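PDB 6PNR: alpha-glucosidase from [Eubacterium] rectale, which probably hydrolyses alpha-linked sulfoquinovosides, as a family 31 glycoside hydrolase that binds an aza-sugar inhibitor carrying a sulfonate. Local coordinates for residues 597-610 with 638-652. Sequence-based numbering, arbitrary orientation.
Sequences RDMLIAPVYEQDKH and SAELGYTPAFYRKNS. With SO4 (sulfate ion), chain G.
Strands 599-601 and 646-649 pair antiparallel, as neighbours in the mainly antiparallel beta domain that follows the catalytic barrel in this family 31 glycosidase. Their axes run at 163°, and Leu600 and Phe647 form a hydrogen-bonded pair, Leu600 N to Phe647 O 2.8 Å and Phe647 N to Leu600 O 2.9 Å. Ala602 N to Pro645 O (3.0 Å) and Arg649 N to Asp598 O continue the ladder at its two ends. On the face bearing Met599 and Tyr648, Ile601 CD1 packs on Ala646 CB at 3.8 Å; beyond the strands, the Val604 CG2 methyl packs on Pro645 CG and CD, the two side chains at about a right angle.

At the Arg649 end of the ladder, Asp598 uses both carboxylate oxygens. OD2 accepts a hydrogen bond from Ser652 OG at 2.6 Å, and OD1 forms a salt bridge with Arg649 NH1 at 3.0 Å, which meets it from 62° out of the carboxylate plane. Bending at chi3 (48°) turns the Arg649 guanidinium back to Asp598, while Arg597 NH1 lies over its face. An alanine in place of Arg649 would probably leave Asp598 OD1 without its cationic mate. At the other end, past the 603-609 loop, His610 ND1 donates to the syn side of Glu640 OE1, 2.7 Å away.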
ATOM      1  N   ARG A 597      18.332 -33.793 -15.711  1.00 29.95           N
ATOM      2  CA  ARG A 597      19.707 -33.719 -15.230  1.00 33.48           C
ATOM      3  C   ARG A 597      20.689 -33.329 -16.325  1.00 33.71           C
ATOM      4  O   ARG A 597      21.801 -32.886 -16.024  1.00 34.90           O
ATOM      5  CB  ARG A 597      20.147 -35.062 -14.621  1.00 31.85           C
ATOM      6  CG  ARG A 597      21.437 -34.950 -13.786  1.00 35.71           C
ATOM      7  CD  ARG A 597      21.635 -36.144 -12.851  1.00 36.24           C
ATOM      8  NE  ARG A 597      21.883 -37.376 -13.595  1.00 36.54           N
ATOM      9  CZ  ARG A 597      23.084 -37.761 -14.017  1.00 46.92           C
ATOM     10  NH1 ARG A 597      24.148 -37.010 -13.760  1.00 44.52           N
ATOM     11  NH2 ARG A 597      23.229 -38.899 -14.690  1.00 45.71           N
ATOM     12  N   ASP A 598      20.315 -33.469 -17.584  1.00 28.97           N
ATOM     13  CA  ASP A 598      21.307 -33.408 -18.641  1.00 28.65           C
ATOM     14  C   ASP A 598      21.333 -32.090 -19.399  1.00 33.93           C
ATOM     15  O   ASP A 598      22.146 -31.952 -20.321  1.00 36.27           O
ATOM     16  CB  ASP A 598      21.089 -34.561 -19.620  1.00 30.86           C
ATOM     17  CG  ASP A 598      21.442 -35.916 -19.016  1.00 36.12           C
ATOM     18  OD1 ASP A 598      21.710 -35.978 -17.800  1.00 36.48           O
ATOM     19  OD2 ASP A 598      21.450 -36.914 -19.760  1.00 32.84           O
ATOM     20  N   MET A 599      20.487 -31.117 -19.050  1.00 31.00           N
ATOM     21  CA  MET A 599      20.445 -29.863 -19.793  1.00 28.22           C
ATOM     22  C   MET A 599      20.291 -28.674 -18.862  1.00 32.63           C
ATOM     23  O   MET A 599      19.599 -28.756 -17.844  1.00 31.92           O
ATOM     24  CB  MET A 599      19.302 -29.839 -20.814  1.00 34.14           C
ATOM     25  CG  MET A 599      19.439 -30.836 -21.936  1.00 33.97           C
ATOM     26  SD  MET A 599      18.406 -30.404 -23.361  1.00 36.40           S
ATOM     27  CE  MET A 599      19.460 -29.212 -24.199  1.00 34.61           C
ATOM     28  N   LEU A 600      20.943 -27.568 -19.219  1.00 28.11           N
ATOM     29  CA  LEU A 600      20.753 -26.296 -18.540  1.00 31.52           C
ATOM     30  C   LEU A 600      20.134 -25.321 -19.529  1.00 30.58           C
ATOM     31  O   LEU A 600      20.637 -25.161 -20.645  1.00 32.64           O
ATOM     32  CB  LEU A 600      22.064 -25.734 -17.983  1.00 30.14           C
ATOM     33  CG  LEU A 600      21.837 -24.515 -17.076  1.00 32.29           C
ATOM     34  CD1 LEU A 600      22.847 -24.520 -15.949  1.00 31.06           C
ATOM     35  CD2 LEU A 600      21.921 -23.175 -17.848  1.00 34.71           C
ATOM     36  N   ILE A 601      19.033 -24.695 -19.126  1.00 30.18           N
ATOM     37  CA  ILE A 601      18.316 -23.735 -19.955  1.00 31.91           C
ATOM     38  C   ILE A 601      18.342 -22.395 -19.244  1.00 26.75           C
ATOM     39  O   ILE A 601      18.018 -22.317 -18.053  1.00 26.47           O
ATOM     40  CB  ILE A 601      16.864 -24.171 -20.223  1.00 30.12           C
ATOM     41  CG1 ILE A 601      16.799 -25.674 -20.563  1.00 27.65           C
ATOM     42  CG2 ILE A 601      16.264 -23.301 -21.333  1.00 32.77           C
ATOM     43  CD1 ILE A 601      17.612 -26.080 -21.819  1.00 28.15           C
ATOM     44  N   ALA A 602      18.730 -21.350 -19.975  1.00 29.52           N
ATOM     45  CA  ALA A 602      18.784 -19.976 -19.467  1.00 28.73           C
ATOM     46  C   ALA A 602      18.072 -19.081 -20.470  1.00 31.46           C
ATOM     47  O   ALA A 602      18.712 -18.478 -21.339  1.00 33.24           O
ATOM     48  CB  ALA A 602      20.227 -19.520 -19.258  1.00 27.24           C
ATOM     49  N   PRO A 603      16.744 -18.984 -20.395  1.00 34.45           N
ATOM     50  CA  PRO A 603      15.997 -18.280 -21.450  1.00 26.46           C
ATOM     51  C   PRO A 603      16.309 -16.789 -21.505  1.00 28.11           C
ATOM     52  O   PRO A 603      16.444 -16.121 -20.479  1.00 28.81           O
ATOM     53  CB  PRO A 603      14.531 -18.526 -21.068  1.00 28.96           C
ATOM     54  CG  PRO A 603      14.571 -19.809 -20.284  1.00 29.95           C
ATOM     55  CD  PRO A 603      15.852 -19.711 -19.482  1.00 30.05           C
ATOM     56  N   VAL A 604      16.420 -16.270 -22.729  1.00 28.85           N
ATOM     57  CA  VAL A 604      16.427 -14.825 -22.931  1.00 29.16           C
ATOM     58  C   VAL A 604      15.054 -14.290 -22.560  1.00 28.83           C
ATOM     59  O   VAL A 604      14.046 -14.661 -23.170  1.00 30.87           O
ATOM     60  CB  VAL A 604      16.788 -14.470 -24.380  1.00 30.32           C
ATOM     61  CG1 VAL A 604      16.634 -12.950 -24.619  1.00 31.31           C
ATOM     62  CG2 VAL A 604      18.214 -14.946 -24.701  1.00 27.75           C
ATOM     63  N   TYR A 605      15.001 -13.428 -21.547  1.00 26.28           N
ATOM     64  CA  TYR A 605      13.734 -12.869 -21.114  1.00 25.27           C
ATOM     65  C   TYR A 605      13.678 -11.355 -21.306  1.00 31.47           C
ATOM     66  O   TYR A 605      12.827 -10.697 -20.706  1.00 27.62           O
ATOM     67  CB  TYR A 605      13.445 -13.251 -19.658  1.00 29.18           C
ATOM     68  CG  TYR A 605      14.460 -12.787 -18.617  1.00 28.86           C
ATOM     69  CD1 TYR A 605      14.507 -11.455 -18.201  1.00 29.52           C
ATOM     70  CD2 TYR A 605      15.343 -13.693 -18.023  1.00 29.69           C
ATOM     71  CE1 TYR A 605      15.421 -11.026 -17.235  1.00 30.49           C
ATOM     72  CE2 TYR A 605      16.260 -13.276 -17.051  1.00 27.82           C
ATOM     73  CZ  TYR A 605      16.294 -11.943 -16.669  1.00 28.37           C
ATOM     74  OH  TYR A 605      17.190 -11.536 -15.708  1.00 30.37           O
ATOM     75  N   GLU A 606      14.562 -10.790 -22.134  1.00 31.47           N
ATOM     76  CA  GLU A 606      14.555  -9.359 -22.431  1.00 34.53           C
ATOM     77  C   GLU A 606      14.528  -9.160 -23.941  1.00 29.63           C
ATOM     78  O   GLU A 606      14.962 -10.023 -24.708  1.00 30.26           O
ATOM     79  CB  GLU A 606      15.779  -8.646 -21.836  1.00 32.66           C
ATOM     80  CG  GLU A 606      15.852  -8.682 -20.320  1.00 36.02           C
ATOM     81  CD  GLU A 606      17.216  -8.254 -19.788  1.00 39.17           C
ATOM     82  OE1 GLU A 606      18.202  -8.317 -20.547  1.00 40.61           O
ATOM     83  OE2 GLU A 606      17.301  -7.856 -18.611  1.00 40.81           O
ATOM     84  N   GLN A 607      14.033  -8.000 -24.360  1.00 31.07           N
ATOM     85  CA  GLN A 607      13.955  -7.684 -25.780  1.00 31.05           C
ATOM     86  C   GLN A 607      15.295  -7.170 -26.307  1.00 31.89           C
ATOM     87  O   GLN A 607      16.178  -6.755 -25.550  1.00 36.81           O
ATOM     88  CB  GLN A 607      12.866  -6.640 -26.042  1.00 32.98           C
ATOM     89  CG  GLN A 607      13.188  -5.257 -25.520  1.00 35.46           C
ATOM     90  CD  GLN A 607      12.133  -4.241 -25.906  1.00 41.01           C
ATOM     91  OE1 GLN A 607      10.998  -4.305 -25.441  1.00 38.16           O
ATOM     92  NE2 GLN A 607      12.501  -3.305 -26.764  1.00 42.12           N
ATOM     93  N   ASP A 608      15.440  -7.217 -27.632  1.00 30.03           N
ATOM     94  CA  ASP A 608      16.588  -6.624 -28.327  1.00 38.71           C
ATOM     95  C   ASP A 608      17.913  -7.258 -27.901  1.00 38.38           C
ATOM     96  O   ASP A 608      18.936  -6.582 -27.794  1.00 34.97           O
ATOM     97  CB  ASP A 608      16.643  -5.105 -28.127  1.00 39.50           C
ATOM     98  CG  ASP A 608      15.448  -4.384 -28.735  1.00 46.52           C
ATOM     99  OD1 ASP A 608      14.847  -4.916 -29.695  1.00 54.49           O
ATOM    100  OD2 ASP A 608      15.108  -3.284 -28.242  1.00 52.35           O
ATOM    101  N   LYS A 609      17.910  -8.569 -27.679  1.00 37.32           N
ATOM    102  CA  LYS A 609      19.110  -9.268 -27.247  1.00 39.20           C
ATOM    103  C   LYS A 609      19.710 -10.051 -28.403  1.00 38.83           C
ATOM    104  O   LYS A 609      18.988 -10.630 -29.221  1.00 36.69           O
ATOM    105  CB  LYS A 609      18.811 -10.211 -26.077  1.00 33.37           C
ATOM    106  CG  LYS A 609      18.679  -9.476 -24.762  1.00 37.17           C
ATOM    107  CD  LYS A 609      19.996  -8.802 -24.463  1.00 46.22           C
ATOM    108  CE  LYS A 609      19.968  -8.023 -23.182  1.00 45.48           C
ATOM    109  NZ  LYS A 609      21.340  -7.531 -22.901  1.00 49.47           N
ATOM    110  N   HIS A 610      21.041 -10.048 -28.473  1.00 39.20           N
ATOM    111  CA  HIS A 610      21.779 -10.892 -29.399  1.00 42.09           C
ATOM    112  C   HIS A 610      22.768 -11.804 -28.696  1.00 38.76           C
ATOM    113  O   HIS A 610      23.291 -12.728 -29.326  1.00 35.77           O
ATOM    114  CB  HIS A 610      22.514 -10.030 -30.436  1.00 44.42           C
ATOM    115  CG  HIS A 610      21.611  -9.083 -31.160  1.00 42.57           C
ATOM    116  ND1 HIS A 610      21.026  -9.389 -32.370  1.00 38.98           N
ATOM    117  CD2 HIS A 610      21.153  -7.854 -30.821  1.00 50.23           C
ATOM    118  CE1 HIS A 610      20.262  -8.382 -32.754  1.00 44.59           C
ATOM    119  NE2 HIS A 610      20.321  -7.438 -31.832  1.00 40.51           N
ATOM    120  N   SER A 638      26.376 -16.382 -27.916  1.00 41.09           N
ATOM    121  CA  SER A 638      25.480 -15.824 -28.914  1.00 40.04           C
ATOM    122  C   SER A 638      24.085 -16.391 -28.692  1.00 40.51           C
ATOM    123  O   SER A 638      23.920 -17.581 -28.409  1.00 34.72           O
ATOM    124  CB  SER A 638      25.965 -16.143 -30.328  1.00 33.39           C
ATOM    125  OG  SER A 638      25.071 -15.593 -31.274  1.00 39.82           O
ATOM    126  N   ALA A 639      23.076 -15.533 -28.809  1.00 40.13           N
ATOM    127  CA  ALA A 639      21.710 -15.927 -28.483  1.00 37.43           C
ATOM    128  C   ALA A 639      20.737 -15.158 -29.375  1.00 38.21           C
ATOM    129  O   ALA A 639      19.839 -14.456 -28.912  1.00 37.77           O
ATOM    130  CB  ALA A 639      21.431 -15.695 -26.999  1.00 31.21           C
ATOM    131  N   GLU A 640      20.925 -15.275 -30.687  1.00 33.92           N
ATOM    132  CA  GLU A 640      19.988 -14.677 -31.618  1.00 38.61           C
ATOM    133  C   GLU A 640      18.630 -15.370 -31.503  1.00 40.08           C
ATOM    134  O   GLU A 640      18.495 -16.453 -30.918  1.00 31.72           O
ATOM    135  CB  GLU A 640      20.517 -14.757 -33.055  1.00 39.68           C
ATOM    136  CG  GLU A 640      21.932 -14.193 -33.263  1.00 41.81           C
ATOM    137  CD  GLU A 640      22.009 -12.660 -33.238  1.00 46.57           C
ATOM    138  OE1 GLU A 640      20.961 -11.966 -33.259  1.00 40.71           O
ATOM    139  OE2 GLU A 640      23.147 -12.141 -33.202  1.00 44.68           O
ATOM    140  N   LEU A 641      17.614 -14.715 -32.066  1.00 34.72           N
ATOM    141  CA  LEU A 641      16.256 -15.237 -32.067  1.00 35.52           C
ATOM    142  C   LEU A 641      16.238 -16.646 -32.635  1.00 34.63           C
ATOM    143  O   LEU A 641      16.705 -16.879 -33.753  1.00 35.69           O
ATOM    144  CB  LEU A 641      15.366 -14.304 -32.886  1.00 36.74           C
ATOM    145  CG  LEU A 641      13.934 -14.050 -32.428  1.00 42.37           C
ATOM    146  CD1 LEU A 641      13.829 -14.002 -30.920  1.00 34.37           C
ATOM    147  CD2 LEU A 641      13.453 -12.745 -33.027  1.00 43.20           C
ATOM    148  N   GLY A 642      15.736 -17.594 -31.842  1.00 32.29           N
ATOM    149  CA  GLY A 642      15.709 -18.993 -32.231  1.00 30.68           C
ATOM    150  C   GLY A 642      16.818 -19.839 -31.638  1.00 34.88           C
ATOM    151  O   GLY A 642      16.813 -21.060 -31.826  1.00 31.35           O
ATOM    152  N   TYR A 643      17.754 -19.240 -30.915  1.00 34.93           N
ATOM    153  CA  TYR A 643      18.917 -19.957 -30.402  1.00 36.35           C
ATOM    154  C   TYR A 643      18.953 -19.819 -28.885  1.00 32.17           C
ATOM    155  O   TYR A 643      19.807 -19.123 -28.325  1.00 36.62           O
ATOM    156  CB  TYR A 643      20.188 -19.438 -31.085  1.00 35.03           C
ATOM    157  CG  TYR A 643      20.145 -19.728 -32.568  1.00 37.35           C
ATOM    158  CD1 TYR A 643      20.624 -20.933 -33.079  1.00 35.34           C
ATOM    159  CD2 TYR A 643      19.574 -18.824 -33.457  1.00 40.58           C
ATOM    160  CE1 TYR A 643      20.558 -21.213 -34.436  1.00 40.66           C
ATOM    161  CE2 TYR A 643      19.508 -19.100 -34.813  1.00 39.77           C
ATOM    162  CZ  TYR A 643      20.001 -20.294 -35.295  1.00 39.07           C
ATOM    163  OH  TYR A 643      19.935 -20.565 -36.646  1.00 41.36           O
ATOM    164  N   THR A 644      18.016 -20.498 -28.228  1.00 31.08           N
ATOM    165  CA  THR A 644      17.917 -20.472 -26.775  1.00 29.14           C
ATOM    166  C   THR A 644      19.280 -20.756 -26.143  1.00 29.28           C
ATOM    167  O   THR A 644      19.989 -21.660 -26.594  1.00 34.07           O
ATOM    168  CB  THR A 644      16.919 -21.535 -26.299  1.00 30.13           C
ATOM    169  OG1 THR A 644      15.781 -21.541 -27.165  1.00 29.32           O
ATOM    170  CG2 THR A 644      16.475 -21.271 -24.866  1.00 28.26           C
ATOM    171  N   PRO A 645      19.677 -20.015 -25.102  1.00 29.99           N
ATOM    172  CA  PRO A 645      20.880 -20.400 -24.357  1.00 31.38           C
ATOM    173  C   PRO A 645      20.679 -21.741 -23.668  1.00 29.51           C
ATOM    174  O   PRO A 645      20.141 -21.804 -22.560  1.00 32.20           O
ATOM    175  CB  PRO A 645      21.054 -19.249 -23.359  1.00 30.12           C
ATOM    176  CG  PRO A 645      20.396 -18.086 -24.044  1.00 30.43           C
ATOM    177  CD  PRO A 645      19.174 -18.705 -24.669  1.00 28.66           C
ATOM    178  N   ALA A 646      21.086 -22.822 -24.329  1.00 30.48           N
ATOM    179  CA  ALA A 646      20.825 -24.174 -23.858  1.00 30.14           C
ATOM    180  C   ALA A 646      22.103 -24.991 -23.948  1.00 35.70           C
ATOM    181  O   ALA A 646      22.839 -24.902 -24.935  1.00 34.48           O
ATOM    182  CB  ALA A 646      19.719 -24.845 -24.670  1.00 29.23           C
ATOM    183  N   PHE A 647      22.355 -25.786 -22.912  1.00 32.65           N
ATOM    184  CA  PHE A 647      23.579 -26.564 -22.783  1.00 35.00           C
ATOM    185  C   PHE A 647      23.203 -27.961 -22.318  1.00 35.87           C
ATOM    186  O   PHE A 647      22.221 -28.136 -21.591  1.00 33.14           O
ATOM    187  CB  PHE A 647      24.552 -25.910 -21.782  1.00 33.39           C
ATOM    188  CG  PHE A 647      24.807 -24.447 -22.057  1.00 35.74           C
ATOM    189  CD1 PHE A 647      23.857 -23.484 -21.723  1.00 32.74           C
ATOM    190  CD2 PHE A 647      25.985 -24.036 -22.654  1.00 35.86           C
ATOM    191  CE1 PHE A 647      24.069 -22.148 -21.998  1.00 33.52           C
ATOM    192  CE2 PHE A 647      26.212 -22.694 -22.921  1.00 38.88           C
ATOM    193  CZ  PHE A 647      25.248 -21.745 -22.591  1.00 35.16           C
ATOM    194  N   TYR A 648      23.976 -28.956 -22.746  1.00 36.31           N
ATOM    195  CA  TYR A 648      23.789 -30.309 -22.246  1.00 36.72           C
ATOM    196  C   TYR A 648      25.106 -30.853 -21.698  1.00 40.97           C
ATOM    197  O   TYR A 648      26.193 -30.416 -22.083  1.00 37.03           O
ATOM    198  CB  TYR A 648      23.220 -31.264 -23.323  1.00 33.72           C
ATOM    199  CG  TYR A 648      24.091 -31.494 -24.531  1.00 41.30           C
ATOM    200  CD1 TYR A 648      25.014 -32.541 -24.574  1.00 42.63           C
ATOM    201  CD2 TYR A 648      23.970 -30.683 -25.652  1.00 37.49           C
ATOM    202  CE1 TYR A 648      25.808 -32.747 -25.704  1.00 39.52           C
ATOM    203  CE2 TYR A 648      24.741 -30.879 -26.767  1.00 40.47           C
ATOM    204  CZ  TYR A 648      25.658 -31.910 -26.796  1.00 45.01           C
ATOM    205  OH  TYR A 648      26.417 -32.080 -27.928  1.00 45.88           O
ATOM    206  N   ARG A 649      24.982 -31.806 -20.776  1.00 34.08           N
ATOM    207  CA  ARG A 649      26.144 -32.490 -20.219  1.00 41.83           C
ATOM    208  C   ARG A 649      26.831 -33.331 -21.288  1.00 34.43           C
ATOM    209  O   ARG A 649      26.182 -34.126 -21.976  1.00 37.23           O
ATOM    210  CB  ARG A 649      25.721 -33.377 -19.052  1.00 40.49           C
ATOM    211  CG  ARG A 649      25.199 -32.621 -17.843  1.00 37.01           C
ATOM    212  CD  ARG A 649      24.816 -33.595 -16.722  1.00 37.31           C
ATOM    213  NE  ARG A 649      25.863 -34.581 -16.482  1.00 55.63           N
ATOM    214  CZ  ARG A 649      25.755 -35.880 -16.754  1.00 53.73           C
ATOM    215  NH1 ARG A 649      24.627 -36.375 -17.262  1.00 51.57           N
ATOM    216  NH2 ARG A 649      26.777 -36.689 -16.508  1.00 61.77           N
ATOM    217  N   LYS A 650      28.151 -33.154 -21.425  1.00 38.68           N
ATOM    218  CA  LYS A 650      28.899 -33.868 -22.462  1.00 43.52           C
ATOM    219  C   LYS A 650      28.696 -35.377 -22.375  1.00 44.01           C
ATOM    220  O   LYS A 650      28.592 -36.059 -23.401  1.00 39.49           O
ATOM    221  CB  LYS A 650      30.385 -33.535 -22.367  1.00 47.46           C
ATOM    222  CG  LYS A 650      31.251 -34.266 -23.392  1.00 50.25           C
ATOM    223  CD  LYS A 650      32.700 -33.797 -23.306  1.00 56.48           C
ATOM    224  CE  LYS A 650      33.541 -34.336 -24.465  1.00 58.46           C
ATOM    225  NZ  LYS A 650      34.931 -33.778 -24.442  1.00 60.66           N
ATOM    226  N   ASN A 651      28.614 -35.916 -21.160  1.00 42.32           N
ATOM    227  CA  ASN A 651      28.491 -37.352 -20.959  1.00 47.55           C
ATOM    228  C   ASN A 651      27.044 -37.818 -20.878  1.00 51.87           C
ATOM    229  O   ASN A 651      26.789 -38.920 -20.379  1.00 43.55           O
ATOM    230  CB  ASN A 651      29.251 -37.763 -19.700  1.00 54.89           C
ATOM    231  CG  ASN A 651      30.725 -37.418 -19.785  1.00 68.69           C
ATOM    232  OD1 ASN A 651      31.342 -37.553 -20.848  1.00 65.92           O
ATOM    233  ND2 ASN A 651      31.294 -36.949 -18.674  1.00 70.86           N
ATOM    234  N   SER A 652      26.099 -37.012 -21.358  1.00 42.66           N
ATOM    235  CA  SER A 652      24.698 -37.413 -21.356  1.00 38.53           C
ATOM    236  C   SER A 652      24.457 -38.601 -22.277  1.00 33.30           C
ATOM    237  O   SER A 652      24.943 -38.638 -23.408  1.00 40.78           O
ATOM    238  CB  SER A 652      23.804 -36.258 -21.806  1.00 35.02           C
ATOM    239  OG  SER A 652      22.512 -36.756 -22.116  1.00 40.49           O
TER
HETATM  240  S   SO4 G 705      23.439  -7.603 -26.801  1.00 70.99           S
HETATM  241  O1  SO4 G 705      24.547  -7.823 -25.868  1.00 71.31           O
HETATM  242  O2  SO4 G 705      22.551  -6.577 -26.236  1.00 65.99           O
HETATM  243  O3  SO4 G 705      22.682  -8.838 -26.976  1.00 54.79           O
HETATM  244  O4  SO4 G 705      23.970  -7.194 -28.106  1.00 70.14           O